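Local atomic coordinates of 3',5'-cyclic-nucleotide phosphodiesterase 1 (Saccharomyces cerevisiae, PDB entry 4OJV), a protein that belongs to the class-II phosphodiesterase family of the metallo-beta-lactamase-like superfamily and carries two zinc ions. Residues I36-G41 with T226-R231; H168-L173 with L186-L191. All coordinates share one frame; numbering follows the deposited sequence.

Contact 1. Residues I36-G41 with T226-R231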
loop_
_atom_site.group_PDB
_atom_site.type_symbol
_atom_site.label_atom_id
_atom_site.label_comp_id
_atom_site.label_asym_id
_atom_site.label_seq_id
_atom_site.Cartn_x
_atom_site.Cartn_y
_atom_site.Cartn_z
ATOM N N ILE A 36 14.474 10.832 -9.235
ATOM C CA ILE A 36 13.118 11.216 -9.619
ATOM C C ILE A 36 12.214 9.997 -9.481
ATOM O O ILE A 36 12.626 8.888 -9.815
ATOM C CB ILE A 36 13.065 11.712 -11.095
ATOM C CG1 ILE A 36 13.663 13.123 -11.215
ATOM C CG2 ILE A 36 11.645 11.616 -11.660
ATOM C CD1 ILE A 36 13.834 13.569 -12.649
ATOM N N ALA A 37 10.986 10.186 -9.009
ATOM C CA ALA A 37 9.970 9.136 -9.061
ATOM C C ALA A 37 8.890 9.510 -10.071
ATOM O O ALA A 37 8.434 10.660 -10.107
ATOM C CB ALA A 37 9.350 8.925 -7.687
ATOM N N VAL A 38 8.478 8.547 -10.894
ATOM C CA VAL A 38 7.254 8.678 -11.667
ATOM C C VAL A 38 6.212 7.827 -10.986
ATOM O O VAL A 38 6.379 6.612 -10.827
ATOM C CB VAL A 38 7.411 8.288 -13.148
ATOM C CG1 VAL A 38 6.112 8.583 -13.890
ATOM C CG2 VAL A 38 8.581 9.034 -13.778
ATOM N N ASP A 39 5.130 8.494 -10.590
ATOM C CA ASP A 39 4.116 7.916 -9.727
ATOM C C ASP A 39 4.643 7.557 -8.340
ATOM O O ASP A 39 5.829 7.755 -8.028
ATOM C CB ASP A 39 3.306 6.822 -10.426
ATOM C CG ASP A 39 2.216 7.410 -11.306
ATOM O OD1 ASP A 39 1.829 8.579 -11.037
ATOM O OD2 ASP A 39 1.741 6.724 -12.231
ATOM N N GLY A 40 3.750 7.061 -7.501
ATOM C CA GLY A 40 3.994 7.025 -6.074
ATOM C C GLY A 40 3.274 5.892 -5.392
ATOM O O GLY A 40 2.868 6.021 -4.235
ATOM N N GLY A 41 3.150 4.761 -6.083
ATOM C CA GLY A 41 2.687 3.519 -5.455
ATOM C C GLY A 41 3.831 2.955 -4.596
ATOM O O GLY A 41 4.152 3.516 -3.539
ATOM N N THR A 226 -1.824 11.079 -17.392
ATOM C CA THR A 226 -0.707 11.833 -17.950
ATOM C C THR A 226 0.321 10.876 -18.519
ATOM O O THR A 226 0.571 9.814 -17.940
ATOM C CB THR A 226 -0.010 12.663 -16.846
ATOM O OG1 THR A 226 -0.988 13.303 -16.018
ATOM C CG2 THR A 226 0.941 13.720 -17.420
ATOM N N PHE A 227 0.905 11.266 -19.650
ATOM C CA PHE A 227 2.127 10.665 -20.171
ATOM C C PHE A 227 3.252 11.676 -19.956
ATOM O O PHE A 227 3.076 12.875 -20.216
ATOM C CB PHE A 227 2.006 10.440 -21.675
ATOM C CG PHE A 227 1.197 9.224 -22.094
ATOM C CD1 PHE A 227 0.420 8.469 -21.209
ATOM C CD2 PHE A 227 1.202 8.857 -23.438
ATOM C CE1 PHE A 227 -0.301 7.369 -21.664
ATOM C CE2 PHE A 227 0.480 7.769 -23.893
ATOM C CZ PHE A 227 -0.273 7.021 -23.009
ATOM N N TYR A 228 4.397 11.201 -19.480
ATOM C CA TYR A 228 5.570 12.050 -19.314
ATOM C C TYR A 228 6.680 11.659 -20.262
ATOM O O TYR A 228 7.091 10.496 -20.300
ATOM C CB TYR A 228 6.101 11.926 -17.888
ATOM C CG TYR A 228 5.265 12.604 -16.831
ATOM C CD1 TYR A 228 5.319 13.983 -16.654
ATOM C CD2 TYR A 228 4.437 11.862 -15.982
ATOM C CE1 TYR A 228 4.570 14.611 -15.674
ATOM C CE2 TYR A 228 3.680 12.482 -15.002
ATOM C CZ TYR A 228 3.751 13.857 -14.851
ATOM O OH TYR A 228 3.016 14.519 -13.891
ATOM N N ILE A 229 7.184 12.640 -21.009
ATOM C CA ILE A 229 8.433 12.474 -21.755
ATOM C C ILE A 229 9.574 13.045 -20.922
ATOM O O ILE A 229 9.495 14.189 -20.466
ATOM C CB ILE A 229 8.416 13.193 -23.124
ATOM C CG1 ILE A 229 7.182 12.775 -23.935
ATOM C CG2 ILE A 229 9.722 12.932 -23.882
ATOM C CD1 ILE A 229 7.012 13.518 -25.246
ATOM N N PHE A 230 10.622 12.249 -20.724
ATOM C CA PHE A 230 11.870 12.739 -20.137
ATOM C C PHE A 230 12.936 12.725 -21.214
ATOM O O PHE A 230 13.181 11.691 -21.821
ATOM C CB PHE A 230 12.299 11.903 -18.925
ATOM C CG PHE A 230 11.340 11.989 -17.772
ATOM C CD1 PHE A 230 10.260 11.111 -17.676
ATOM C CD2 PHE A 230 11.480 12.986 -16.810
ATOM C CE1 PHE A 230 9.366 11.213 -16.622
ATOM C CE2 PHE A 230 10.585 13.090 -15.755
ATOM C CZ PHE A 230 9.524 12.204 -15.671
ATOM N N ARG A 231 13.556 13.882 -21.439
ATOM C CA ARG A 231 14.581 14.016 -22.471
ATOM C C ARG A 231 15.904 14.449 -21.865
ATOM O O ARG A 231 15.980 15.485 -21.202
ATOM C CB ARG A 231 14.139 15.011 -23.541
ATOM C CG ARG A 231 15.221 15.308 -24.581
ATOM C CD ARG A 231 14.668 16.062 -25.780
ATOM N NE ARG A 231 14.094 17.334 -25.368
ATOM C CZ ARG A 231 13.058 17.923 -25.951
ATOM N NH1 ARG A 231 12.471 17.361 -27.006
ATOM N NH2 ARG A 231 12.611 19.082 -25.477
#
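Val38 and Phe230 meet in the buried seam between the two large beta sheets of the molecule, an apolar packing of sheet against sheet, through strands 35-38 and 222-232, in which no hydrogen bond passes from one segment to the other. The strand axes stay 10.7 Å apart and run at 148°, roughly antiparallel, a spacing filled by side chains alone. Val38 does most of the work from its side. Its CG2, lying beside the backbone N, reaches the far end of the Phe230 ring, 3.7 Å from CE1, and the two side chains come at each other from opposite directions. With CG1 anti to the backbone N (chi1 -175°), the other branch of Val38 turns to Tyr228 and lies 4.2 Å from its CD2, so one branched residue serves two aromatic neighbours. Ile36, two residues earlier on the same strand face, touches more loosely, its CG2 4.5 Å from Phe230 CE2. Short branched residues suit one sheet because long flat rings from the other bridge the gap. Thr226 CG2 lies over one face of the Tyr228 ring, displaced toward its rim, and the tyrosine hydroxyl is hydrogen-bonded to the carbonyl oxygen of Ile126, so this aromatic keeps a polar end satisfied inside the core. Phe230 also meets Tyr125 edge-to-face. Such an apolar interface is the core between the two central sheets of the alpha-beta/beta-alpha sandwich of the metallo-beta-lactamase fold.

Contact 2. Residues H168-L173 with L186-L191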
loop_
_atom_site.group_PDB
_atom_site.type_symbol
_atom_site.label_atom_id
_atom_site.label_comp_id
_atom_site.label_asym_id
_atom_site.label_seq_id
_atom_site.Cartn_x
_atom_site.Cartn_y
_atom_site.Cartn_z
ATOM N N HIS A 168 -8.294 16.304 -1.591
ATOM C CA HIS A 168 -8.765 14.987 -1.165
ATOM C C HIS A 168 -7.769 14.142 -0.428
ATOM O O HIS A 168 -8.165 13.145 0.167
ATOM C CB HIS A 168 -9.358 14.231 -2.347
ATOM C CG HIS A 168 -10.565 14.908 -2.921
ATOM N ND1 HIS A 168 -11.702 15.073 -2.211
ATOM C CD2 HIS A 168 -10.791 15.457 -4.167
ATOM C CE1 HIS A 168 -12.605 15.713 -2.967
ATOM N NE2 HIS A 168 -12.051 15.949 -4.165
ATOM N N VAL A 169 -6.490 14.529 -0.439
ATOM C CA VAL A 169 -5.444 13.731 0.211
ATOM C C VAL A 169 -4.796 14.493 1.358
ATOM O O VAL A 169 -4.933 14.095 2.515
ATOM C CB VAL A 169 -4.389 13.229 -0.805
ATOM C CG1 VAL A 169 -3.302 12.436 -0.092
ATOM C CG2 VAL A 169 -5.043 12.363 -1.872
ATOM N N PHE A 170 -4.095 15.578 1.030
ATOM C CA PHE A 170 -3.385 16.353 2.043
ATOM C C PHE A 170 -4.345 17.363 2.645
ATOM O O PHE A 170 -4.236 18.572 2.418
ATOM C CB PHE A 170 -2.142 17.007 1.445
ATOM C CG PHE A 170 -1.149 16.010 0.933
ATOM C CD1 PHE A 170 -0.388 15.253 1.813
ATOM C CD2 PHE A 170 -0.992 15.805 -0.432
ATOM C CE1 PHE A 170 0.516 14.307 1.344
ATOM C CE2 PHE A 170 -0.094 14.867 -0.910
ATOM C CZ PHE A 170 0.669 14.126 -0.025
ATOM N N ASN A 171 -5.309 16.842 3.401
ATOM C CA ASN A 171 -6.471 17.629 3.816
ATOM C C ASN A 171 -6.846 17.430 5.282
ATOM O O ASN A 171 -7.947 17.783 5.692
ATOM C CB ASN A 171 -7.676 17.334 2.906
ATOM C CG ASN A 171 -8.165 15.893 3.022
ATOM O OD1 ASN A 171 -7.677 15.128 3.849
ATOM N ND2 ASN A 171 -9.152 15.535 2.215
ATOM N N ASP A 172 -5.935 16.847 6.062
ATOM C CA ASP A 172 -6.132 16.599 7.493
ATOM C C ASP A 172 -7.213 15.568 7.822
ATOM O O ASP A 172 -7.547 15.361 8.989
ATOM C CB ASP A 172 -6.331 17.920 8.255
ATOM C CG ASP A 172 -5.069 18.744 8.290
ATOM O OD1 ASP A 172 -3.992 18.151 8.517
ATOM O OD2 ASP A 172 -5.138 19.985 8.148
ATOM N N LEU A 173 -7.693 14.873 6.793
ATOM C CA LEU A 173 -8.708 13.835 6.945
ATOM C C LEU A 173 -8.174 12.489 6.422
ATOM O O LEU A 173 -8.072 11.515 7.165
ATOM C CB LEU A 173 -10.002 14.253 6.232
ATOM C CG LEU A 173 -10.635 15.570 6.699
ATOM C CD1 LEU A 173 -11.653 16.078 5.692
ATOM C CD2 LEU A 173 -11.264 15.439 8.083
ATOM N N LEU A 186 7.327 19.486 2.026
ATOM C CA LEU A 186 6.543 18.825 0.988
ATOM C C LEU A 186 5.748 19.879 0.247
ATOM O O LEU A 186 4.990 20.624 0.867
ATOM C CB LEU A 186 5.597 17.775 1.575
ATOM C CG LEU A 186 4.897 16.881 0.539
ATOM C CD1 LEU A 186 5.892 16.036 -0.257
ATOM C CD2 LEU A 186 3.874 15.985 1.213
ATOM N N LYS A 187 5.934 19.954 -1.068
ATOM C CA LYS A 187 5.264 20.947 -1.902
ATOM C C LYS A 187 4.510 20.293 -3.042
ATOM O O LYS A 187 4.955 19.277 -3.569
ATOM C CB LYS A 187 6.288 21.910 -2.504
ATOM C CG LYS A 187 6.938 22.852 -1.505
ATOM C CD LYS A 187 7.849 23.829 -2.235
ATOM C CE LYS A 187 8.668 24.672 -1.271
ATOM N NZ LYS A 187 9.765 23.886 -0.640
ATOM N N LEU A 188 3.377 20.877 -3.419
ATOM C CA LEU A 188 2.626 20.498 -4.621
ATOM C C LEU A 188 2.818 21.568 -5.683
ATOM O O LEU A 188 2.606 22.756 -5.401
ATOM C CB LEU A 188 1.132 20.379 -4.311
ATOM C CG LEU A 188 0.657 19.227 -3.425
ATOM C CD1 LEU A 188 -0.782 19.428 -2.986
ATOM C CD2 LEU A 188 0.767 17.913 -4.176
ATOM N N LYS A 189 3.209 21.168 -6.892
ATOM C CA LYS A 189 3.428 22.123 -7.973
ATOM C C LYS A 189 2.804 21.641 -9.272
ATOM O O LYS A 189 2.912 20.468 -9.647
ATOM C CB LYS A 189 4.920 22.390 -8.155
ATOM C CG LYS A 189 5.539 23.179 -7.015
ATOM C CD LYS A 189 6.965 23.592 -7.327
ATOM C CE LYS A 189 7.637 24.190 -6.102
ATOM N NZ LYS A 189 8.986 24.721 -6.433
ATOM N N CYS A 190 2.134 22.553 -9.965
ATOM C CA CYS A 190 1.503 22.232 -11.238
ATOM C C CYS A 190 2.456 22.381 -12.412
ATOM O O CYS A 190 3.383 23.199 -12.392
ATOM C CB CYS A 190 0.263 23.097 -11.472
ATOM S SG CYS A 190 -1.245 22.504 -10.669
ATOM N N LEU A 191 2.205 21.565 -13.430
ATOM C CA LEU A 191 2.861 21.649 -14.719
ATOM C C LEU A 191 1.827 22.068 -15.753
ATOM O O LEU A 191 0.637 21.783 -15.609
ATOM C CB LEU A 191 3.425 20.285 -15.113
ATOM C CG LEU A 191 4.546 19.716 -14.248
ATOM C CD1 LEU A 191 4.715 18.229 -14.547
ATOM C CD2 LEU A 191 5.850 20.470 -14.466
#
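Phe170 reaches from the turn that leads on from helix 159-169 to Leu186 and Leu188 on strand 186-190, and its ring makes the whole contact. Its CB points toward the strand, and CG stands anti to the carbonyl carbon, chi1 -62°, which carries the ring out to the two leucines. One side of the ring leads from CD2, 4.4 Å from Leu188 CD1, a loose touch. On the other side CE1 packs closely on Leu186 CD2 at 3.8 Å, and CZ at the tip meets the same methyl at 3.9 Å. Both leucine methyls approach obliquely, while one face of the ring is covered over its centre by Val169 CG1. The side chains of Phe170 and Leu186 cross at about a right angle. In Leu186 the CB-CG bond extends away from the backbone N (chi1 -171°), and this brings CD2 to the CE1-CZ side of the ring. These elements belong to a beta-alpha-beta unit, strand 153-157, helix 159-169 and strand 186-190, and the contact ties the helix-to-strand connection back to the strand it leads into. Leucines two apart project from the same face of the strand, so their branched ends can pack between strand, helix and the Phe170 ring; Leu188 also meets Ile162 and Leu165 of the helix, and Leu186 meets Ile155. Phe170 is the centre of an inverse gamma turn, and just after it Asn171 OD1 accepts Leu173 N at 3.0 Å, an Asx turn, with the donor 40° out of the carbonyl plane. Asp172 reaches the second subunit, its carboxylate accepting backbone N-H groups of Val217, Lys218 and Thr219 there.

The centres of contact 1 and contact 2 lie about 17 Å apart, yet their segments touch directly: Tyr228 CE1 of contact 1 packs at 3.8 Å on Leu191 CD1, at the end of segment 186-191. Along the chain, contact 2 is nested within the loop that contact 1 closes. Both involve the same eight-stranded sheet, in which 35-38 is an inner strand and 186-190 an outermost one. Contact 1 is nearer the metals, the Val38 side chain lying about 12 Å from a bound zinc ion; in the neighbouring residue, Asp39 OD2 is hydrogen-bonded to ND1 of the zinc ligand His133, a second-shell link. Contact 2 instead adjoins the subunit interface.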